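Local coordinates for protein phosphonopyruvate hydrolase (Variovorax sp., PDB 2DUA) that hydrolyses the carbon-phosphorus bond of 3-phosphonopyruvate to give pyruvate and phosphate, using a divalent metal ion such as cobalt, magnesium or manganese, at residues A19-N24 / G38-G43; P77-I82 / A104-M109; D181-H186 / V206-V211; A197-W202 / A224-V229. All coordinates share one frame; numbering follows the deposited sequence.

Contact 1: residues A19-N24 / G38-G43. With NA (sodium ion), chain E; OXL (oxalate ion), chain C.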
loop_
_atom_site.group_PDB
_atom_site.type_symbol
_atom_site.label_atom_id
_atom_site.label_comp_id
_atom_site.label_asym_id
_atom_site.label_seq_id
_atom_site.Cartn_x
_atom_site.Cartn_y
_atom_site.Cartn_z
ATOM N N ALA A 19 -17.935 -9.581 -19.932
ATOM C CA ALA A 19 -16.863 -9.212 -19.004
ATOM C C ALA A 19 -16.629 -10.409 -18.075
ATOM O O ALA A 19 -17.572 -11.034 -17.575
ATOM C CB ALA A 19 -17.229 -7.945 -18.172
ATOM N N MET A 20 -15.367 -10.713 -17.839
ATOM C CA MET A 20 -15.014 -11.833 -16.949
ATOM C C MET A 20 -14.318 -11.342 -15.667
ATOM O O MET A 20 -13.481 -10.378 -15.673
ATOM C CB MET A 20 -14.093 -12.821 -17.735
ATOM C CG MET A 20 -13.449 -13.942 -16.908
ATOM S SD MET A 20 -14.662 -14.949 -16.170
ATOM C CE MET A 20 -15.256 -16.018 -17.543
ATOM N N ALA A 21 -14.685 -11.978 -14.566
ATOM C CA ALA A 21 -14.099 -11.694 -13.269
ATOM C C ALA A 21 -12.583 -11.972 -13.258
ATOM O O ALA A 21 -12.123 -12.910 -13.899
ATOM C CB ALA A 21 -14.785 -12.565 -12.178
ATOM N N ALA A 22 -11.819 -11.181 -12.519
ATOM C CA ALA A 22 -10.360 -11.401 -12.428
ATOM C C ALA A 22 -9.919 -10.976 -11.037
ATOM O O ALA A 22 -10.288 -9.852 -10.610
ATOM C CB ALA A 22 -9.619 -10.542 -13.457
ATOM N N HIS A 23 -9.153 -11.827 -10.344
ATOM C CA HIS A 23 -8.690 -11.456 -9.000
ATOM C C HIS A 23 -7.205 -10.999 -9.016
ATOM O O HIS A 23 -6.645 -10.561 -7.990
ATOM C CB HIS A 23 -8.946 -12.594 -8.002
ATOM C CG HIS A 23 -8.506 -13.927 -8.504
ATOM N ND1 HIS A 23 -9.295 -14.702 -9.323
ATOM C CD2 HIS A 23 -7.378 -14.639 -8.277
ATOM C CE1 HIS A 23 -8.679 -15.842 -9.574
ATOM N NE2 HIS A 23 -7.515 -15.830 -8.949
ATOM N N ASN A 24 -6.561 -11.076 -10.180
ATOM C CA ASN A 24 -5.218 -10.544 -10.275
ATOM C C ASN A 24 -4.964 -10.203 -11.772
ATOM O O ASN A 24 -5.759 -10.559 -12.643
ATOM C CB ASN A 24 -4.172 -11.523 -9.669
ATOM C CG ASN A 24 -4.157 -12.885 -10.350
ATOM O OD1 ASN A 24 -4.162 -12.968 -11.540
ATOM N ND2 ASN A 24 -4.076 -13.944 -9.571
ATOM N N GLY A 38 -14.471 -7.439 -21.741
ATOM C CA GLY A 38 -13.937 -6.633 -20.661
ATOM C C GLY A 38 -13.596 -7.462 -19.419
ATOM O O GLY A 38 -13.834 -8.673 -19.369
ATOM N N ILE A 39 -12.972 -6.808 -18.439
ATOM C CA ILE A 39 -12.628 -7.456 -17.182
ATOM C C ILE A 39 -13.566 -6.924 -16.108
ATOM O O ILE A 39 -13.858 -5.729 -16.110
ATOM C CB ILE A 39 -11.201 -7.062 -16.712
ATOM C CG1 ILE A 39 -10.162 -7.514 -17.744
ATOM C CG2 ILE A 39 -10.899 -7.677 -15.301
ATOM C CD1 ILE A 39 -10.220 -9.048 -18.162
ATOM N N TRP A 40 -13.999 -7.791 -15.176
ATOM C CA TRP A 40 -14.836 -7.390 -14.045
ATOM C C TRP A 40 -13.918 -7.432 -12.785
ATOM O O TRP A 40 -13.471 -8.502 -12.371
ATOM C CB TRP A 40 -16.039 -8.360 -13.934
ATOM C CG TRP A 40 -16.878 -8.361 -12.620
ATOM C CD1 TRP A 40 -17.234 -9.471 -11.908
ATOM C CD2 TRP A 40 -17.542 -7.241 -11.966
ATOM N NE1 TRP A 40 -18.069 -9.131 -10.858
ATOM C CE2 TRP A 40 -18.272 -7.770 -10.880
ATOM C CE3 TRP A 40 -17.585 -5.849 -12.200
ATOM C CZ2 TRP A 40 -19.029 -6.974 -10.042
ATOM C CZ3 TRP A 40 -18.348 -5.048 -11.355
ATOM C CH2 TRP A 40 -19.067 -5.614 -10.285
ATOM N N GLY A 41 -13.651 -6.267 -12.199
ATOM C CA GLY A 41 -12.790 -6.185 -11.022
ATOM C C GLY A 41 -13.645 -6.458 -9.803
ATOM O O GLY A 41 -13.951 -5.579 -9.034
ATOM N N SER A 42 -14.018 -7.734 -9.671
ATOM C CA SER A 42 -14.896 -8.260 -8.641
ATOM C C SER A 42 -14.410 -8.127 -7.173
ATOM O O SER A 42 -13.286 -8.600 -6.847
ATOM C CB SER A 42 -15.108 -9.749 -8.956
ATOM O OG SER A 42 -15.868 -10.292 -7.917
ATOM N N GLY A 43 -15.241 -7.537 -6.292
ATOM C CA GLY A 43 -14.836 -7.412 -4.897
ATOM C C GLY A 43 -14.965 -8.812 -4.320
ATOM O O GLY A 43 -14.234 -9.210 -3.434
HETATM NA NA NA E . -5.598 -11.488 -5.580
HETATM C C1 OXL C . -18.869 -9.330 -7.342
HETATM C C2 OXL C . -20.256 -8.841 -7.464
HETATM O O1 OXL C . -18.418 -10.172 -8.224
HETATM O O2 OXL C . -20.590 -7.816 -6.795
HETATM O O3 OXL C . -18.199 -8.884 -6.388
HETATM O O4 OXL C . -21.042 -9.430 -8.236
HETATM O O HOH W 1 -10.817 -7.929 -8.437
#
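The CB methyl of Ala-21 meets the indole of Trp-40 at its rim, 4.0 Å from CD1 and near the ring plane, while beyond the strand end the methyl of Ala-22 touches CG2 of Ile-39, which points to the other face. Strands 19-21 and 38-41 run parallel. The backbone of Met-20 is held at both its N and its O: the N donates to Gly-38 O, and the O accepts from Trp-40 N at 2.7 Å, a nearly straight N-H bond whose donor nevertheless stands above the carbonyl plane. A longer bond, Ala-22 N to Trp-40 O, closes the pairing before Gly-41 turns the chain in an inverse gamma turn. One water then carries the link onward, donating to Ala-22 O and Ser-42 O.

The same indole serves the substrate site. With CG placed opposite the backbone N (chi1 165°), the ring extends along the strand's inner side, and NE1 donates to O1 of the bound oxalate at 2.9 Å. Ser-42 OG donates to that same oxygen at 2.6 Å, so two side chains grip one carboxylate atom; Ser-42 also N-caps the next helix. Trp-40 packs on Ile-79 and Ile-233 inside the barrel, whereas Ile-39 packs outward on helix 25-34, which joins these first two strands as a beta-alpha-beta unit; strand 229-234 flanks 17-21 and strand 78-81 flanks 38-41.

Contact 2: residues P77-I82 / A104-M109. With MG (magnesium ion), chain D; OXL (oxalate ion), chain C.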
loop_
_atom_site.group_PDB
_atom_site.type_symbol
_atom_site.label_atom_id
_atom_site.label_comp_id
_atom_site.label_asym_id
_atom_site.label_seq_id
_atom_site.Cartn_x
_atom_site.Cartn_y
_atom_site.Cartn_z
ATOM N N PRO A 77 -11.438 -2.851 -21.762
ATOM C CA PRO A 77 -11.991 -2.116 -20.617
ATOM C C PRO A 77 -12.159 -2.875 -19.295
ATOM O O PRO A 77 -12.530 -4.047 -19.250
ATOM C CB PRO A 77 -13.340 -1.613 -21.150
ATOM C CG PRO A 77 -13.155 -1.628 -22.643
ATOM C CD PRO A 77 -12.430 -2.896 -22.851
ATOM N N LEU A 78 -11.942 -2.158 -18.214
ATOM C CA LEU A 78 -12.075 -2.738 -16.894
ATOM C C LEU A 78 -13.294 -2.126 -16.206
ATOM O O LEU A 78 -13.425 -0.896 -16.171
ATOM C CB LEU A 78 -10.832 -2.411 -16.021
ATOM C CG LEU A 78 -10.980 -2.671 -14.510
ATOM C CD1 LEU A 78 -11.163 -4.181 -14.193
ATOM C CD2 LEU A 78 -9.689 -2.220 -13.845
ATOM N N ILE A 79 -14.158 -2.974 -15.671
ATOM C CA ILE A 79 -15.347 -2.532 -14.937
ATOM C C ILE A 79 -15.046 -2.802 -13.450
ATOM O O ILE A 79 -14.877 -3.956 -13.051
ATOM C CB ILE A 79 -16.604 -3.350 -15.348
ATOM C CG1 ILE A 79 -16.859 -3.212 -16.861
ATOM C CG2 ILE A 79 -17.843 -2.857 -14.513
ATOM C CD1 ILE A 79 -18.090 -4.021 -17.386
ATOM N N ALA A 80 -14.972 -1.746 -12.635
ATOM C CA ALA A 80 -14.644 -1.867 -11.204
ATOM C C ALA A 80 -15.821 -1.965 -10.285
ATOM O O ALA A 80 -16.751 -1.174 -10.349
ATOM C CB ALA A 80 -13.759 -0.675 -10.739
ATOM N N ASP A 81 -15.789 -2.952 -9.403
ATOM C CA ASP A 81 -16.863 -3.123 -8.412
ATOM C C ASP A 81 -16.513 -2.233 -7.227
ATOM O O ASP A 81 -15.498 -2.481 -6.564
ATOM C CB ASP A 81 -16.855 -4.581 -7.957
ATOM C CG ASP A 81 -17.888 -4.892 -6.885
ATOM O OD1 ASP A 81 -18.704 -4.031 -6.437
ATOM O OD2 ASP A 81 -17.832 -6.069 -6.498
ATOM N N ILE A 82 -17.290 -1.181 -6.963
ATOM C CA ILE A 82 -16.964 -0.358 -5.803
ATOM C C ILE A 82 -18.000 -0.512 -4.670
ATOM O O ILE A 82 -18.165 0.380 -3.799
ATOM C CB ILE A 82 -16.767 1.141 -6.140
ATOM C CG1 ILE A 82 -17.979 1.753 -6.809
ATOM C CG2 ILE A 82 -15.552 1.255 -7.089
ATOM C CD1 ILE A 82 -17.926 3.348 -6.828
ATOM N N ALA A 104 -9.758 2.290 -14.726
ATOM C CA ALA A 104 -11.046 1.615 -14.911
ATOM C C ALA A 104 -11.897 2.421 -15.883
ATOM O O ALA A 104 -11.852 3.675 -15.879
ATOM C CB ALA A 104 -11.787 1.520 -13.559
ATOM N N SER A 105 -12.656 1.723 -16.717
ATOM C CA SER A 105 -13.543 2.378 -17.657
ATOM C C SER A 105 -14.974 2.522 -17.114
ATOM O O SER A 105 -15.823 3.230 -17.713
ATOM C CB SER A 105 -13.575 1.622 -18.968
ATOM O OG SER A 105 -12.363 1.794 -19.688
ATOM N N ALA A 106 -15.254 1.831 -16.016
ATOM C CA ALA A 106 -16.577 1.919 -15.411
ATOM C C ALA A 106 -16.526 1.496 -13.958
ATOM O O ALA A 106 -15.606 0.804 -13.525
ATOM C CB ALA A 106 -17.580 1.003 -16.147
ATOM N N ILE A 107 -17.531 1.938 -13.210
ATOM C CA ILE A 107 -17.679 1.483 -11.839
ATOM C C ILE A 107 -19.086 0.958 -11.701
ATOM O O ILE A 107 -19.988 1.364 -12.453
ATOM C CB ILE A 107 -17.385 2.604 -10.764
ATOM C CG1 ILE A 107 -18.176 3.896 -11.047
ATOM C CG2 ILE A 107 -15.864 2.833 -10.711
ATOM C CD1 ILE A 107 -19.581 3.886 -10.392
ATOM N N VAL A 108 -19.259 0.006 -10.787
ATOM C CA VAL A 108 -20.573 -0.549 -10.428
ATOM C C VAL A 108 -20.759 -0.249 -8.927
ATOM O O VAL A 108 -19.908 -0.586 -8.116
ATOM C CB VAL A 108 -20.635 -2.034 -10.644
ATOM C CG1 VAL A 108 -21.940 -2.565 -10.079
ATOM C CG2 VAL A 108 -20.502 -2.329 -12.175
ATOM N N MET A 109 -21.848 0.427 -8.590
ATOM C CA MET A 109 -22.159 0.839 -7.230
ATOM C C MET A 109 -23.581 0.364 -6.934
ATOM O O MET A 109 -24.475 0.554 -7.727
ATOM C CB MET A 109 -22.048 2.376 -7.110
ATOM C CG MET A 109 -22.171 2.884 -5.721
ATOM S SD MET A 109 -21.855 4.680 -5.504
ATOM C CE MET A 109 -22.717 5.398 -6.806
HETATM MG MG MG D . -19.023 -7.332 -5.320
HETATM C C1 OXL C . -18.869 -9.330 -7.342
HETATM C C2 OXL C . -20.256 -8.841 -7.464
HETATM O O1 OXL C . -18.418 -10.172 -8.224
HETATM O O2 OXL C . -20.590 -7.816 -6.795
HETATM O O3 OXL C . -18.199 -8.884 -6.388
HETATM O O4 OXL C . -21.042 -9.430 -8.236
HETATM O O HOH W 2 -10.554 0.259 -18.473
HETATM O O HOH W 3 -20.114 -5.461 -4.719
HETATM O O HOH W 4 -17.734 -6.857 -3.532
HETATM O O HOH W 5 -20.165 -8.427 -3.870
#
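The third and fourth strands of the TIM barrel, joined through helix 89-101 in a beta-alpha-beta crossover, pair here in parallel, beginning where Leu-78 O accepts from both Ser-105 N (2.8 Å) and Ala-106 N, each in the carbonyl plane. Farther along, Ala-80 N donates to Ala-106 O, almost straight at 173°, and Ala-80 O receives Val-108 N nearly along the C=O axis. Ile-82 N to Val-108 O, at 2.9 Å, completes the set.

As in any such barrel, successive side chains alternate between its interior and the helical layer. Inside, CG2 of Ile-79 meets CG2 of Val-108 at 3.6 Å, the two side chains crossing obliquely. Outside, the CG2 methyls of Ile-82 and Ile-107 touch at 4.0 Å, as do their CD1 ends, and Tyr-99 of helix 89-101 packs against both residues.

Asp-81 stands at the C-terminal end of its strand, where barrel enzymes of this kind place their active sites. Its OD2 binds magnesium at 2.1 Å, and two oxalate oxygens, O2 and O3, and three waters complete six ligands. The carboxylate's rotation is fixed from several directions: Gly-43 N donates to OD2, while OD1 accepts from Asp-83 N and probably from a metal-bound water.

Contact 3: residues D181-H186 / V206-V211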
loop_
_atom_site.group_PDB
_atom_site.type_symbol
_atom_site.label_atom_id
_atom_site.label_comp_id
_atom_site.label_asym_id
_atom_site.label_seq_id
_atom_site.Cartn_x
_atom_site.Cartn_y
_atom_site.Cartn_z
ATOM N N ASP A 181 -25.596 5.238 -16.417
ATOM C CA ASP A 181 -25.419 4.857 -17.820
ATOM C C ASP A 181 -25.950 3.436 -18.092
ATOM O O ASP A 181 -26.159 3.057 -19.257
ATOM C CB ASP A 181 -23.927 4.912 -18.179
ATOM C CG ASP A 181 -23.367 6.315 -18.133
ATOM O OD1 ASP A 181 -23.890 7.181 -18.883
ATOM O OD2 ASP A 181 -22.402 6.587 -17.380
ATOM N N ALA A 182 -26.112 2.635 -17.026
ATOM C CA ALA A 182 -26.630 1.281 -17.205
ATOM C C ALA A 182 -27.137 0.834 -15.846
ATOM O O ALA A 182 -26.751 1.412 -14.806
ATOM C CB ALA A 182 -25.508 0.299 -17.729
ATOM N N ILE A 183 -28.023 -0.162 -15.854
ATOM C CA ILE A 183 -28.594 -0.634 -14.618
ATOM C C ILE A 183 -28.279 -2.113 -14.513
ATOM O O ILE A 183 -28.566 -2.873 -15.428
ATOM C CB ILE A 183 -30.171 -0.435 -14.590
ATOM C CG1 ILE A 183 -30.535 1.077 -14.658
ATOM C CG2 ILE A 183 -30.722 -1.075 -13.320
ATOM C CD1 ILE A 183 -29.828 1.937 -13.500
ATOM N N LEU A 184 -27.683 -2.508 -13.403
ATOM C CA LEU A 184 -27.351 -3.918 -13.209
ATOM C C LEU A 184 -28.435 -4.428 -12.268
ATOM O O LEU A 184 -28.598 -3.894 -11.167
ATOM C CB LEU A 184 -25.959 -4.034 -12.581
ATOM C CG LEU A 184 -25.381 -5.450 -12.490
ATOM C CD1 LEU A 184 -23.898 -5.361 -12.177
ATOM C CD2 LEU A 184 -26.141 -6.279 -11.431
ATOM N N ILE A 185 -29.182 -5.436 -12.697
ATOM C CA ILE A 185 -30.250 -5.982 -11.876
ATOM C C ILE A 185 -29.885 -7.414 -11.501
ATOM O O ILE A 185 -29.432 -8.181 -12.320
ATOM C CB ILE A 185 -31.621 -5.911 -12.606
ATOM C CG1 ILE A 185 -32.679 -6.532 -11.716
ATOM C CG2 ILE A 185 -31.542 -6.550 -14.033
ATOM C CD1 ILE A 185 -33.015 -5.628 -10.488
ATOM N N HIS A 186 -30.075 -7.750 -10.237
ATOM C CA HIS A 186 -29.655 -9.042 -9.740
ATOM C C HIS A 186 -30.776 -9.820 -9.038
ATOM O O HIS A 186 -31.618 -9.224 -8.400
ATOM C CB HIS A 186 -28.499 -8.778 -8.761
ATOM C CG HIS A 186 -27.605 -9.954 -8.561
ATOM N ND1 HIS A 186 -27.064 -10.658 -9.615
ATOM C CD2 HIS A 186 -27.228 -10.610 -7.433
ATOM C CE1 HIS A 186 -26.403 -11.706 -9.150
ATOM N NE2 HIS A 186 -26.489 -11.703 -7.830
ATOM N N VAL A 206 -31.589 3.254 -20.822
ATOM C CA VAL A 206 -30.243 2.695 -20.739
ATOM C C VAL A 206 -30.241 1.150 -20.706
ATOM O O VAL A 206 -31.210 0.496 -20.292
ATOM C CB VAL A 206 -29.475 3.237 -19.540
ATOM C CG1 VAL A 206 -29.359 4.779 -19.635
ATOM C CG2 VAL A 206 -30.178 2.799 -18.222
ATOM N N PRO A 207 -29.120 0.555 -21.115
ATOM C CA PRO A 207 -28.992 -0.912 -21.128
ATOM C C PRO A 207 -28.982 -1.531 -19.734
ATOM O O PRO A 207 -28.706 -0.868 -18.708
ATOM C CB PRO A 207 -27.658 -1.182 -21.817
ATOM C CG PRO A 207 -27.277 0.113 -22.473
ATOM C CD PRO A 207 -27.927 1.238 -21.663
ATOM N N LEU A 208 -29.307 -2.804 -19.714
ATOM C CA LEU A 208 -29.287 -3.566 -18.481
ATOM C C LEU A 208 -27.986 -4.380 -18.413
ATOM O O LEU A 208 -27.348 -4.621 -19.429
ATOM C CB LEU A 208 -30.467 -4.522 -18.415
ATOM C CG LEU A 208 -31.816 -3.807 -18.353
ATOM C CD1 LEU A 208 -32.853 -4.901 -18.225
ATOM C CD2 LEU A 208 -31.861 -2.777 -17.161
ATOM N N VAL A 209 -27.587 -4.730 -17.199
ATOM C CA VAL A 209 -26.382 -5.541 -16.965
ATOM C C VAL A 209 -26.810 -6.735 -16.147
ATOM O O VAL A 209 -27.461 -6.576 -15.111
ATOM C CB VAL A 209 -25.315 -4.801 -16.169
ATOM C CG1 VAL A 209 -24.016 -5.666 -16.057
ATOM C CG2 VAL A 209 -24.989 -3.479 -16.857
ATOM N N LEU A 210 -26.491 -7.930 -16.641
ATOM C CA LEU A 210 -26.798 -9.139 -15.876
ATOM C C LEU A 210 -25.522 -9.878 -15.373
ATOM O O LEU A 210 -24.481 -9.866 -16.059
ATOM C CB LEU A 210 -27.609 -10.103 -16.736
ATOM C CG LEU A 210 -28.964 -9.635 -17.291
ATOM C CD1 LEU A 210 -29.647 -10.842 -18.013
ATOM C CD2 LEU A 210 -29.794 -9.125 -16.131
ATOM N N VAL A 211 -25.615 -10.500 -14.192
ATOM C CA VAL A 211 -24.561 -11.307 -13.580
ATOM C C VAL A 211 -25.280 -12.606 -13.288
ATOM O O VAL A 211 -25.653 -12.860 -12.169
ATOM C CB VAL A 211 -23.933 -10.688 -12.316
ATOM C CG1 VAL A 211 -22.653 -11.479 -11.862
ATOM C CG2 VAL A 211 -23.561 -9.192 -12.581
HETATM O O HOH W 6 -27.843 -10.507 -12.426
#
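Leu-184 and Val-209 form the tight part of this contact, their CB atoms 3.7 Å apart and the CG1 methyl of Val-209 lying against the CG and CD1 of the leucine. Because Leu-184 CG lies anti to the backbone N (chi1 -172°), its branches reach forward along the strand, and CD1 also meets CG2 of Val-211 at 3.9 Å. On the opposite face, CD2 of Leu-208 rests on CB of Ile-183. The parallel backbones are tied by Ile-183 N to Pro-207 O, Val-209 N to Ile-183 O at 2.7 Å, and Ile-185 N to Val-209 O.

Toward both ends the pairing gives way to partly exposed residues. At one, Val-206 lays its CB against Asp-181 O at 3.3 Å, while the Asp-181 carboxylate turns to salt bridges with Arg-145 and Arg-8. At the other, a water takes over from direct strand bonding: it donates to Ile-185 O, accepts from Val-211 N at 2.8 Å and lies 2.9 Å from His-186 ND1. The imidazole of His-186, a substrate-binding residue, presents its edge to Val-211 O, which lies in the ring plane 3.3 Å from CE1.

Strands 182-185 and 208-210 are the sixth and seventh of the barrel, between strands 151-156 and 229-234; helix 193-201 connects them and covers Ile-185 and Leu-208, while Val-209 packs inward with Ile-231 and Ile-233.

Contact 4: residues A197-W202 / A224-V229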
loop_
_atom_site.group_PDB
_atom_site.type_symbol
_atom_site.label_atom_id
_atom_site.label_comp_id
_atom_site.label_asym_id
_atom_site.label_seq_id
_atom_site.Cartn_x
_atom_site.Cartn_y
_atom_site.Cartn_z
ATOM N N ALA A 197 -38.539 -11.628 -15.997
ATOM C CA ALA A 197 -39.743 -10.786 -15.856
ATOM C C ALA A 197 -39.291 -9.336 -15.680
ATOM O O ALA A 197 -39.908 -8.422 -16.238
ATOM C CB ALA A 197 -40.564 -11.216 -14.649
ATOM N N PHE A 198 -38.227 -9.091 -14.913
ATOM C CA PHE A 198 -37.769 -7.708 -14.774
ATOM C C PHE A 198 -37.344 -7.128 -16.117
ATOM O O PHE A 198 -37.714 -6.006 -16.452
ATOM C CB PHE A 198 -36.627 -7.569 -13.779
ATOM C CG PHE A 198 -36.096 -6.170 -13.676
ATOM C CD1 PHE A 198 -36.531 -5.310 -12.669
ATOM C CD2 PHE A 198 -35.152 -5.709 -14.595
ATOM C CE1 PHE A 198 -36.044 -4.017 -12.572
ATOM C CE2 PHE A 198 -34.651 -4.408 -14.518
ATOM C CZ PHE A 198 -35.119 -3.551 -13.473
ATOM N N VAL A 199 -36.576 -7.900 -16.883
ATOM C CA VAL A 199 -36.097 -7.449 -18.176
ATOM C C VAL A 199 -37.248 -7.093 -19.120
ATOM O O VAL A 199 -37.208 -6.045 -19.779
ATOM C CB VAL A 199 -35.218 -8.504 -18.822
ATOM C CG1 VAL A 199 -34.984 -8.140 -20.284
ATOM C CG2 VAL A 199 -33.858 -8.588 -18.071
ATOM N N LYS A 200 -38.280 -7.950 -19.149
ATOM C CA LYS A 200 -39.449 -7.697 -19.985
ATOM C C LYS A 200 -40.123 -6.345 -19.610
ATOM O O LYS A 200 -40.463 -5.529 -20.463
ATOM C CB LYS A 200 -40.462 -8.843 -19.778
ATOM C CG LYS A 200 -41.779 -8.641 -20.521
ATOM C CD LYS A 200 -41.553 -8.599 -22.037
ATOM C CE LYS A 200 -42.858 -8.283 -22.819
ATOM N NZ LYS A 200 -42.678 -8.425 -24.309
ATOM N N SER A 201 -40.320 -6.136 -18.322
ATOM C CA SER A 201 -40.927 -4.933 -17.823
ATOM C C SER A 201 -40.064 -3.691 -17.874
ATOM O O SER A 201 -40.596 -2.606 -17.852
ATOM C CB SER A 201 -41.396 -5.137 -16.393
ATOM O OG SER A 201 -40.309 -5.080 -15.507
ATOM N N TRP A 202 -38.730 -3.823 -17.964
ATOM C CA TRP A 202 -37.881 -2.618 -17.949
ATOM C C TRP A 202 -38.263 -1.532 -19.005
ATOM O O TRP A 202 -38.098 -1.739 -20.188
ATOM C CB TRP A 202 -36.402 -3.042 -18.054
ATOM C CG TRP A 202 -35.449 -1.890 -18.084
ATOM C CD1 TRP A 202 -34.670 -1.496 -19.149
ATOM C CD2 TRP A 202 -35.254 -0.892 -17.055
ATOM N NE1 TRP A 202 -34.023 -0.331 -18.855
ATOM C CE2 TRP A 202 -34.357 0.075 -17.584
ATOM C CE3 TRP A 202 -35.751 -0.722 -15.748
ATOM C CZ2 TRP A 202 -33.947 1.215 -16.853
ATOM C CZ3 TRP A 202 -35.345 0.425 -15.006
ATOM C CH2 TRP A 202 -34.456 1.376 -15.568
ATOM N N ALA A 224 -28.404 -12.517 -25.598
ATOM C CA ALA A 224 -28.395 -11.672 -26.788
ATOM C C ALA A 224 -29.870 -11.461 -27.207
ATOM O O ALA A 224 -30.220 -10.411 -27.677
ATOM C CB ALA A 224 -27.614 -12.359 -27.958
ATOM N N ALA A 225 -30.699 -12.480 -27.046
ATOM C CA ALA A 225 -32.134 -12.419 -27.404
ATOM C C ALA A 225 -32.854 -11.359 -26.574
ATOM O O ALA A 225 -33.978 -10.963 -26.870
ATOM C CB ALA A 225 -32.793 -13.814 -27.175
ATOM N N LEU A 226 -32.187 -10.869 -25.536
ATOM C CA LEU A 226 -32.766 -9.815 -24.691
ATOM C C LEU A 226 -32.081 -8.500 -25.120
ATOM O O LEU A 226 -30.982 -8.121 -24.604
ATOM C CB LEU A 226 -32.503 -10.119 -23.201
ATOM C CG LEU A 226 -32.918 -11.494 -22.628
ATOM C CD1 LEU A 226 -32.258 -11.702 -21.211
ATOM C CD2 LEU A 226 -34.456 -11.600 -22.516
ATOM N N SER A 227 -32.757 -7.799 -26.036
ATOM C CA SER A 227 -32.242 -6.594 -26.611
ATOM C C SER A 227 -31.897 -5.530 -25.576
ATOM O O SER A 227 -31.015 -4.717 -25.820
ATOM C CB SER A 227 -33.259 -6.033 -27.619
ATOM O OG SER A 227 -33.445 -6.998 -28.632
ATOM N N LYS A 228 -32.619 -5.520 -24.461
ATOM C CA LYS A 228 -32.391 -4.531 -23.406
ATOM C C LYS A 228 -31.103 -4.732 -22.577
ATOM O O LYS A 228 -30.659 -3.800 -21.888
ATOM C CB LYS A 228 -33.603 -4.510 -22.456
ATOM C CG LYS A 228 -34.930 -4.032 -23.085
ATOM C CD LYS A 228 -36.065 -4.187 -22.041
ATOM C CE LYS A 228 -37.523 -3.975 -22.619
ATOM N NZ LYS A 228 -38.519 -4.100 -21.487
ATOM N N VAL A 229 -30.499 -5.926 -22.648
ATOM C CA VAL A 229 -29.272 -6.219 -21.870
ATOM C C VAL A 229 -28.088 -5.852 -22.707
ATOM O O VAL A 229 -27.955 -6.359 -23.823
ATOM C CB VAL A 229 -29.215 -7.731 -21.517
ATOM C CG1 VAL A 229 -27.906 -8.080 -20.756
ATOM C CG2 VAL A 229 -30.438 -8.092 -20.628
#
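Lys-228 NZ donates to three backbone carbonyls at the end of helix 193-201: Lys-200 O at 2.6 Å, Trp-202 O at 2.7 Å and Val-199 O at 2.9 Å. The three are approached differently. The ammonium lies in the carbonyl plane of Val-199, is tilted from that of Trp-202, and stands well above that of Lys-200, 62° out of it. Val-199 O is shared, since it also accepts from Trp-202 N within the helix's last turn.

The lysine's methylenes run beside the same residues. The chain is fully extended beyond CG, which carries NZ straight across to the helix end, and on the way Lys-228 CD passes the edge of the indole, 4.2 Å from Trp-202 CD1. Beside it, the Val-199 CG1 methyl meets Leu-226 CD2 at 4.2 Å, the two side chains crossing at about a right angle, and Val-199 CG2 lies 4.3 Å from Val-229 CG2.

Further out, a type I turn from Leu-226 to Val-229 presents the lysine, closed by Val-229 N donating to Leu-226 O. The Trp-202 indole is fixed by its NE1 bond to Val-206 O, and Ser-201 OG bonds back to Phe-198 O.

An ammonium ringed by carbonyl oxygens at a helix C-terminus is probably stabilised by their partial negative charge and by the negative end of the helix dipole; in return Lys-228 NZ supplies a donor to each of three carbonyls, one of which also keeps a helical N-H.

How the contacts relate
Contacts 1, 2 and 3 are buried strand pairs of one closed barrel, whereas contact 4 is partly buried at the periphery, its centre about 20 Å from that of the chain, and joins a helix end to a loop. Contacts 1 and 2 adjoin: strands 38-41 and 78-81 are neighbours, bonded through Ile-39 and Gly-41 to Ile-79, and both contacts reach the oxalate, one by indole and hydroxyl donors, the other through magnesium. Contact 3 meets contact 2 across the interior, where Val-108 CG1 lies 4.0 Å from Leu-184 CD1. Helix 193-201, which links the strands of contact 3, supplies one side of contact 4; regular backbone pairing in the core thus gives way to a lysine-carbonyl cluster outside.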